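Local coordinates for PDZ domain protein (Parabacteroides distasonis, PDB 4L8N), which is of unknown function but binds magnesium and probably uses its PDZ domains to recognise peptides or partner proteins, at residues A115-F127 and F378-W390. Numbering follows the deposited sequence.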
ATOM      1  N   ALA A 115      13.427  31.793  16.200  1.00 53.24           N
ATOM      2  CA  ALA A 115      12.822  30.536  16.676  1.00 52.17           C
ATOM      3  C   ALA A 115      13.776  29.630  17.479  1.00 59.16           C
ATOM      4  O   ALA A 115      13.324  28.844  18.318  1.00 58.75           O
ATOM      5  CB  ALA A 115      12.260  29.752  15.503  1.00 52.03           C
HETATM    6  N   MSE A 116      15.078  29.747  17.261  1.00 56.94           N
HETATM    7  CA  MSE A 116      15.970  28.867  17.962  1.00 56.89           C
HETATM    8  C   MSE A 116      16.196  29.287  19.406  1.00 59.57           C
HETATM    9  O   MSE A 116      16.744  28.505  20.177  1.00 59.96           O
HETATM   10  CB  MSE A 116      17.234  28.625  17.177  1.00 61.17           C
HETATM   11  CG  MSE A 116      16.983  27.546  16.127  1.00 68.96           C
HETATM   12 SE   MSE A 116      18.460  27.352  14.962  0.75 80.65          SE
HETATM   13  CE  MSE A 116      17.438  26.995  13.234  1.00 77.63           C
ATOM     14  N   TYR A 117      15.611  30.413  19.826  1.00 55.11           N
ATOM     15  CA  TYR A 117      15.567  30.748  21.238  1.00 54.49           C
ATOM     16  C   TYR A 117      14.627  29.740  21.917  1.00 56.20           C
ATOM     17  O   TYR A 117      14.836  29.357  23.074  1.00 54.49           O
ATOM     18  CB  TYR A 117      15.000  32.165  21.446  1.00 56.08           C
ATOM     19  CG  TYR A 117      15.898  33.357  21.190  1.00 58.92           C
ATOM     20  CD1 TYR A 117      17.247  33.328  21.536  1.00 62.33           C
ATOM     21  CD2 TYR A 117      15.364  34.572  20.773  1.00 59.35           C
ATOM     22  CE1 TYR A 117      18.059  34.454  21.384  1.00 64.58           C
ATOM     23  CE2 TYR A 117      16.161  35.705  20.633  1.00 61.63           C
ATOM     24  CZ  TYR A 117      17.512  35.639  20.920  1.00 69.58           C
ATOM     25  OH  TYR A 117      18.299  36.749  20.738  1.00 72.81           O
ATOM     26  N   SER A 118      13.555  29.331  21.165  1.00 52.06           N
ATOM     27  CA  SER A 118      12.521  28.448  21.673  1.00 50.71           C
ATOM     28  C   SER A 118      11.949  27.484  20.629  1.00 57.91           C
ATOM     29  O   SER A 118      10.787  27.637  20.236  1.00 59.32           O
ATOM     30  CB  SER A 118      11.396  29.283  22.263  1.00 49.48           C
ATOM     31  OG  SER A 118      10.556  28.459  23.047  1.00 55.08           O
ATOM     32  N   LEU A 119      12.732  26.443  20.231  1.00 54.89           N
ATOM     33  CA  LEU A 119      12.278  25.422  19.268  1.00 54.08           C
ATOM     34  C   LEU A 119      11.118  24.615  19.832  1.00 56.75           C
ATOM     35  O   LEU A 119      10.295  24.110  19.079  1.00 56.10           O
ATOM     36  CB  LEU A 119      13.400  24.467  18.849  1.00 54.39           C
ATOM     37  CG  LEU A 119      14.363  24.946  17.777  1.00 59.63           C
ATOM     38  CD1 LEU A 119      15.291  23.818  17.361  1.00 61.05           C
ATOM     39  CD2 LEU A 119      13.636  25.449  16.542  1.00 61.03           C
ATOM     40  N   GLU A 120      11.071  24.515  21.161  1.00 52.58           N
ATOM     41  CA  GLU A 120      10.060  23.870  21.983  1.00 51.29           C
ATOM     42  C   GLU A 120       8.686  24.420  21.698  1.00 57.48           C
ATOM     43  O   GLU A 120       7.702  23.702  21.854  1.00 58.65           O
ATOM     44  CB  GLU A 120      10.378  24.109  23.470  1.00 52.34           C
ATOM     45  CG  GLU A 120      11.548  23.299  23.985  1.00 57.71           C
ATOM     46  CD  GLU A 120      12.914  23.949  23.953  1.00 64.58           C
ATOM     47  OE1 GLU A 120      13.152  24.852  23.117  1.00 59.75           O
ATOM     48  OE2 GLU A 120      13.764  23.525  24.765  1.00 60.93           O
ATOM     49  N   THR A 121       8.614  25.712  21.324  1.00 53.55           N
ATOM     50  CA  THR A 121       7.344  26.381  21.077  1.00 51.44           C
ATOM     51  C   THR A 121       7.156  26.767  19.614  1.00 54.62           C
ATOM     52  O   THR A 121       6.004  26.859  19.177  1.00 54.10           O
ATOM     53  CB  THR A 121       7.217  27.639  21.971  1.00 50.20           C
ATOM     54  OG1 THR A 121       8.216  28.605  21.629  1.00 47.98           O
ATOM     55  CG2 THR A 121       7.284  27.321  23.449  1.00 43.84           C
ATOM     56  N   THR A 122       8.260  26.999  18.855  1.00 51.14           N
ATOM     57  CA  THR A 122       8.177  27.516  17.478  1.00 50.76           C
ATOM     58  C   THR A 122       8.943  26.693  16.474  1.00 55.26           C
ATOM     59  O   THR A 122      10.148  26.894  16.285  1.00 56.65           O
ATOM     60  CB  THR A 122       8.683  28.962  17.464  1.00 53.87           C
ATOM     61  OG1 THR A 122       8.063  29.676  18.544  1.00 50.97           O
ATOM     62  CG2 THR A 122       8.465  29.670  16.109  1.00 45.34           C
ATOM     63  N   ASN A 123       8.227  25.817  15.766  1.00 51.78           N
ATOM     64  CA  ASN A 123       8.835  24.967  14.740  1.00 52.44           C
ATOM     65  C   ASN A 123       7.823  24.490  13.718  1.00 57.13           C
ATOM     66  O   ASN A 123       6.612  24.607  13.924  1.00 56.18           O
ATOM     67  CB  ASN A 123       9.565  23.746  15.364  1.00 51.14           C
ATOM     68  CG  ASN A 123       8.680  22.742  16.064  1.00 66.59           C
ATOM     69  OD1 ASN A 123       8.017  21.899  15.441  1.00 55.12           O
ATOM     70  ND2 ASN A 123       8.725  22.755  17.382  1.00 60.35           N
ATOM     71  N   GLU A 124       8.340  23.900  12.633  1.00 55.84           N
ATOM     72  CA  GLU A 124       7.558  23.307  11.560  1.00 55.89           C
ATOM     73  C   GLU A 124       8.051  21.910  11.296  1.00 60.27           C
ATOM     74  O   GLU A 124       9.245  21.685  11.148  1.00 58.57           O
ATOM     75  CB  GLU A 124       7.625  24.133  10.273  1.00 58.29           C
ATOM     76  CG  GLU A 124       6.981  25.499  10.353  1.00 71.26           C
ATOM     77  CD  GLU A 124       7.535  26.412   9.284  1.00101.31           C
ATOM     78  OE1 GLU A 124       8.781  26.495   9.162  1.00106.99           O
ATOM     79  OE2 GLU A 124       6.725  27.017   8.546  1.00 98.12           O
ATOM     80  N   GLN A 125       7.124  20.966  11.205  1.00 57.74           N
ATOM     81  CA  GLN A 125       7.455  19.582  10.925  1.00 57.03           C
ATOM     82  C   GLN A 125       6.446  19.001   9.934  1.00 61.58           C
ATOM     83  O   GLN A 125       5.324  19.490   9.828  1.00 61.53           O
ATOM     84  CB  GLN A 125       7.498  18.767  12.216  1.00 57.26           C
ATOM     85  CG  GLN A 125       8.709  19.037  13.081  1.00 59.21           C
ATOM     86  CD  GLN A 125       8.607  18.280  14.369  1.00 77.13           C
ATOM     87  OE1 GLN A 125       8.676  17.048  14.391  1.00 75.22           O
ATOM     88  NE2 GLN A 125       8.415  19.001  15.470  1.00 65.47           N
ATOM     89  N   GLU A 126       6.881  17.996   9.177  1.00 58.53           N
ATOM     90  CA  GLU A 126       6.128  17.271   8.169  1.00 57.58           C
ATOM     91  C   GLU A 126       6.156  15.816   8.497  1.00 61.03           C
ATOM     92  O   GLU A 126       7.126  15.336   9.095  1.00 62.12           O
ATOM     93  CB  GLU A 126       6.740  17.474   6.776  1.00 60.15           C
ATOM     94  CG  GLU A 126       6.476  18.815   6.116  1.00 75.90           C
ATOM     95  CD  GLU A 126       7.460  19.196   5.020  1.00111.73           C
ATOM     96  OE1 GLU A 126       8.511  18.525   4.885  1.00110.58           O
ATOM     97  OE2 GLU A 126       7.197  20.203   4.322  1.00111.83           O
ATOM     98  N   PHE A 127       5.104  15.105   8.094  1.00 56.15           N
ATOM     99  CA  PHE A 127       4.962  13.657   8.227  1.00 55.09           C
ATOM    100  C   PHE A 127       3.989  13.129   7.157  1.00 58.31           C
ATOM    101  O   PHE A 127       3.172  13.886   6.621  1.00 57.68           O
ATOM    102  CB  PHE A 127       4.531  13.251   9.627  1.00 56.04           C
ATOM    103  CG  PHE A 127       3.201  13.772  10.101  1.00 57.51           C
ATOM    104  CD1 PHE A 127       3.102  15.018  10.718  1.00 60.29           C
ATOM    105  CD2 PHE A 127       2.064  12.970  10.045  1.00 59.44           C
ATOM    106  CE1 PHE A 127       1.873  15.479  11.201  1.00 60.64           C
ATOM    107  CE2 PHE A 127       0.838  13.430  10.538  1.00 61.27           C
ATOM    108  CZ  PHE A 127       0.750  14.681  11.111  1.00 59.28           C
ATOM    109  N   PHE A 378      15.704  16.501  15.547  1.00 63.45           N
ATOM    110  CA  PHE A 378      14.745  16.245  14.487  1.00 61.32           C
ATOM    111  C   PHE A 378      15.055  17.118  13.278  1.00 66.72           C
ATOM    112  O   PHE A 378      15.760  18.129  13.394  1.00 65.01           O
ATOM    113  CB  PHE A 378      13.294  16.472  14.981  1.00 60.61           C
ATOM    114  CG  PHE A 378      12.904  17.890  15.337  1.00 60.35           C
ATOM    115  CD1 PHE A 378      13.165  18.404  16.606  1.00 63.32           C
ATOM    116  CD2 PHE A 378      12.247  18.696  14.424  1.00 60.82           C
ATOM    117  CE1 PHE A 378      12.791  19.715  16.944  1.00 63.14           C
ATOM    118  CE2 PHE A 378      11.887  20.009  14.756  1.00 63.27           C
ATOM    119  CZ  PHE A 378      12.151  20.506  16.016  1.00 61.24           C
ATOM    120  N   THR A 379      14.522  16.711  12.113  1.00 65.93           N
ATOM    121  CA  THR A 379      14.646  17.468  10.877  1.00 67.31           C
ATOM    122  C   THR A 379      13.348  18.252  10.731  1.00 71.16           C
ATOM    123  O   THR A 379      12.272  17.658  10.759  1.00 70.52           O
ATOM    124  CB  THR A 379      14.989  16.552   9.683  1.00 77.23           C
ATOM    125  OG1 THR A 379      16.184  15.813   9.978  1.00 84.26           O
ATOM    126  CG2 THR A 379      15.182  17.325   8.381  1.00 71.01           C
ATOM    127  N   ASP A 380      13.439  19.584  10.627  1.00 68.38           N
ATOM    128  CA  ASP A 380      12.234  20.403  10.488  1.00 67.22           C
ATOM    129  C   ASP A 380      11.709  20.379   9.031  1.00 73.44           C
ATOM    130  O   ASP A 380      12.362  19.824   8.138  1.00 73.17           O
ATOM    131  CB  ASP A 380      12.457  21.839  10.998  1.00 68.14           C
ATOM    132  CG  ASP A 380      13.225  22.812  10.114  1.00 74.03           C
ATOM    133  OD1 ASP A 380      13.676  22.404   9.023  1.00 73.97           O
ATOM    134  OD2 ASP A 380      13.394  23.980  10.529  1.00 80.74           O
ATOM    135  N   ALA A 381      10.531  20.998   8.807  1.00 71.91           N
ATOM    136  CA  ALA A 381       9.842  21.035   7.514  1.00 72.43           C
ATOM    137  C   ALA A 381      10.673  21.704   6.430  1.00 79.35           C
ATOM    138  O   ALA A 381      10.599  21.280   5.279  1.00 80.36           O
ATOM    139  CB  ALA A 381       8.504  21.737   7.651  1.00 72.04           C
ATOM    140  N   ASN A 382      11.479  22.720   6.788  1.00 77.11           N
ATOM    141  CA  ASN A 382      12.318  23.410   5.814  1.00 78.69           C
ATOM    142  C   ASN A 382      13.665  22.664   5.558  1.00 82.74           C
ATOM    143  O   ASN A 382      14.542  23.210   4.886  1.00 84.76           O
ATOM    144  CB  ASN A 382      12.529  24.897   6.166  1.00 84.16           C
ATOM    145  CG  ASN A 382      12.794  25.212   7.609  1.00125.19           C
ATOM    146  OD1 ASN A 382      13.953  25.336   8.038  1.00129.79           O
ATOM    147  ND2 ASN A 382      11.723  25.428   8.369  1.00115.60           N
ATOM    148  N   GLY A 383      13.766  21.405   5.999  1.00 76.97           N
ATOM    149  CA  GLY A 383      14.918  20.542   5.758  1.00 77.03           C
ATOM    150  C   GLY A 383      16.119  20.637   6.682  1.00 81.65           C
ATOM    151  O   GLY A 383      17.106  19.938   6.440  1.00 83.05           O
ATOM    152  N   PHE A 384      16.073  21.500   7.732  1.00 77.67           N
ATOM    153  CA  PHE A 384      17.160  21.655   8.713  1.00 77.21           C
ATOM    154  C   PHE A 384      17.227  20.387   9.557  1.00 78.25           C
ATOM    155  O   PHE A 384      16.236  20.002  10.169  1.00 76.06           O
ATOM    156  CB  PHE A 384      17.001  22.923   9.574  1.00 78.79           C
ATOM    157  CG  PHE A 384      18.154  23.159  10.527  1.00 83.02           C
ATOM    158  CD1 PHE A 384      19.477  23.074  10.088  1.00 88.74           C
ATOM    159  CD2 PHE A 384      17.923  23.489  11.860  1.00 85.44           C
ATOM    160  CE1 PHE A 384      20.544  23.281  10.976  1.00 90.53           C
ATOM    161  CE2 PHE A 384      18.996  23.698  12.746  1.00 89.09           C
ATOM    162  CZ  PHE A 384      20.295  23.603  12.296  1.00 88.68           C
ATOM    163  N   LYS A 385      18.384  19.708   9.522  1.00 76.09           N
ATOM    164  CA  LYS A 385      18.644  18.391  10.118  1.00 75.19           C
ATOM    165  C   LYS A 385      18.968  18.392  11.615  1.00 76.96           C
ATOM    166  O   LYS A 385      18.848  17.337  12.248  1.00 76.57           O
ATOM    167  CB  LYS A 385      19.833  17.723   9.383  1.00 78.32           C
ATOM    168  CG  LYS A 385      19.506  17.093   8.020  1.00 75.63           C
ATOM    169  CD  LYS A 385      20.722  17.071   7.069  1.00 83.46           C
ATOM    170  CE  LYS A 385      21.799  16.078   7.458  1.00100.11           C
ATOM    171  NZ  LYS A 385      22.987  16.113   6.551  1.00110.57           N
ATOM    172  N   TYR A 386      19.395  19.526  12.178  1.00 71.89           N
ATOM    173  CA  TYR A 386      19.900  19.490  13.545  1.00 71.58           C
ATOM    174  C   TYR A 386      19.084  20.272  14.569  1.00 72.51           C
ATOM    175  O   TYR A 386      19.654  20.808  15.526  1.00 72.12           O
ATOM    176  CB  TYR A 386      21.377  19.948  13.540  1.00 75.11           C
ATOM    177  CG  TYR A 386      22.195  19.257  12.462  1.00 79.55           C
ATOM    178  CD1 TYR A 386      22.311  17.864  12.427  1.00 82.03           C
ATOM    179  CD2 TYR A 386      22.788  19.985  11.435  1.00 81.79           C
ATOM    180  CE1 TYR A 386      23.011  17.220  11.407  1.00 84.93           C
ATOM    181  CE2 TYR A 386      23.520  19.352  10.428  1.00 84.70           C
ATOM    182  CZ  TYR A 386      23.634  17.970  10.419  1.00 94.18           C
ATOM    183  OH  TYR A 386      24.355  17.349   9.421  1.00 97.52           O
ATOM    184  N   CYS A 387      17.745  20.240  14.437  1.00 66.63           N
ATOM    185  CA  CYS A 387      16.847  20.861  15.406  1.00 64.22           C
ATOM    186  C   CYS A 387      16.878  20.082  16.721  1.00 64.00           C
ATOM    187  O   CYS A 387      16.725  18.868  16.728  1.00 65.23           O
ATOM    188  CB  CYS A 387      15.429  20.953  14.859  1.00 63.85           C
ATOM    189  SG  CYS A 387      15.280  21.921  13.345  1.00 68.32           S
HETATM  190  N   MSE A 388      17.132  20.774  17.827  1.00 55.79           N
HETATM  191  CA  MSE A 388      17.182  20.176  19.158  1.00 52.09           C
HETATM  192  C   MSE A 388      16.564  21.116  20.170  1.00 56.89           C
HETATM  193  O   MSE A 388      16.753  22.341  20.079  1.00 57.57           O
HETATM  194  CB  MSE A 388      18.629  19.866  19.573  1.00 53.73           C
HETATM  195  CG  MSE A 388      19.277  18.754  18.746  1.00 58.57           C
HETATM  196 SE   MSE A 388      21.124  18.441  19.195  0.75 64.48          SE
HETATM  197  CE  MSE A 388      21.880  19.991  18.543  1.00 61.84           C
ATOM    198  N   PHE A 389      15.859  20.556  21.158  1.00 51.18           N
ATOM    199  CA  PHE A 389      15.365  21.386  22.238  1.00 50.20           C
ATOM    200  C   PHE A 389      16.511  21.597  23.211  1.00 56.63           C
ATOM    201  O   PHE A 389      17.555  20.925  23.116  1.00 57.95           O
ATOM    202  CB  PHE A 389      14.144  20.764  22.937  1.00 50.38           C
ATOM    203  CG  PHE A 389      13.029  20.416  21.986  1.00 50.45           C
ATOM    204  CD1 PHE A 389      12.580  21.337  21.048  1.00 52.87           C
ATOM    205  CD2 PHE A 389      12.423  19.173  22.032  1.00 52.16           C
ATOM    206  CE1 PHE A 389      11.558  21.013  20.160  1.00 53.55           C
ATOM    207  CE2 PHE A 389      11.389  18.853  21.152  1.00 54.68           C
ATOM    208  CZ  PHE A 389      10.964  19.777  20.222  1.00 52.33           C
ATOM    209  N   TRP A 390      16.316  22.517  24.148  1.00 52.45           N
ATOM    210  CA  TRP A 390      17.296  22.764  25.181  1.00 54.19           C
ATOM    211  C   TRP A 390      17.318  21.592  26.156  1.00 61.14           C
ATOM    212  O   TRP A 390      16.306  20.909  26.343  1.00 61.38           O
ATOM    213  CB  TRP A 390      16.949  24.060  25.924  1.00 52.35           C
ATOM    214  CG  TRP A 390      16.970  25.304  25.085  1.00 51.95           C
ATOM    215  CD1 TRP A 390      15.925  26.136  24.831  1.00 53.57           C
ATOM    216  CD2 TRP A 390      18.115  25.882  24.440  1.00 52.37           C
ATOM    217  NE1 TRP A 390      16.344  27.209  24.078  1.00 53.29           N
ATOM    218  CE2 TRP A 390      17.681  27.070  23.806  1.00 55.78           C
ATOM    219  CE3 TRP A 390      19.471  25.520  24.352  1.00 54.46           C
ATOM    220  CZ2 TRP A 390      18.561  27.915  23.114  1.00 55.76           C
ATOM    221  CZ3 TRP A 390      20.336  26.350  23.654  1.00 56.92           C
ATOM    222  CH2 TRP A 390      19.878  27.528  23.037  1.00 57.12           C
TER
HETATM  223  O   HOH W   1      13.703  21.865  26.844  1.00 49.87           O
HETATM  224  O   HOH W   2       9.706  17.163  10.123  0.50 31.09           O
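Gln125 on strand 123-127 and Ala381 in a type I beta turn, Asp380 to Gly383, bring their CA atoms to 4.4 Å, and Ala381 N donates to Glu124 O (2.8 Å). At the other end the closest CA pair is Glu120 and Phe389. Water 2 bridges Glu126 N and Thr379 O beside the turn. Trp390 carries the far end: its NE1 gives Tyr117 O a nearly straight bond (2.8 Å, 174°), Tyr117 O lying in the indole plane while NE1 stands above the carbonyl plane. Glu120, bent at chi2 (93°), slides CG past the Phe389 ring and presents OE2 to Trp390 N at 2.8 Å, the donor tilted above the carboxylate plane; water 1 ties the same oxygen to Trp390 O. Leu119 CB lies against Phe389 CD1, and Leu119 CD1 meets Cys387 CB at 3.8 Å. Gln125 brings NE2 over one face of Phe378, the amide and ring planes 31° apart, while NE2 donates to Asn123 OD1 (2.9 Å) and Asn123 ND2 to Leu119 O, a relay that fixes both amides. The methyl CE of selenomethionine Met116 meets Phe384 CE2 at 3.7 Å, its selenium obliquely beside the ring in a Met-aromatic contact. Arg372 makes a cation-pi contact with Trp390; an alanine in place of this tryptophan would probably leave Tyr117 O without its indole donor and Arg372 without its ring. Polar bonds thus fasten the 378-390 loop to strand 123-135 and to the 3-10 segment and loop before it, with apolar contacts and hydrogen-bonded amides between.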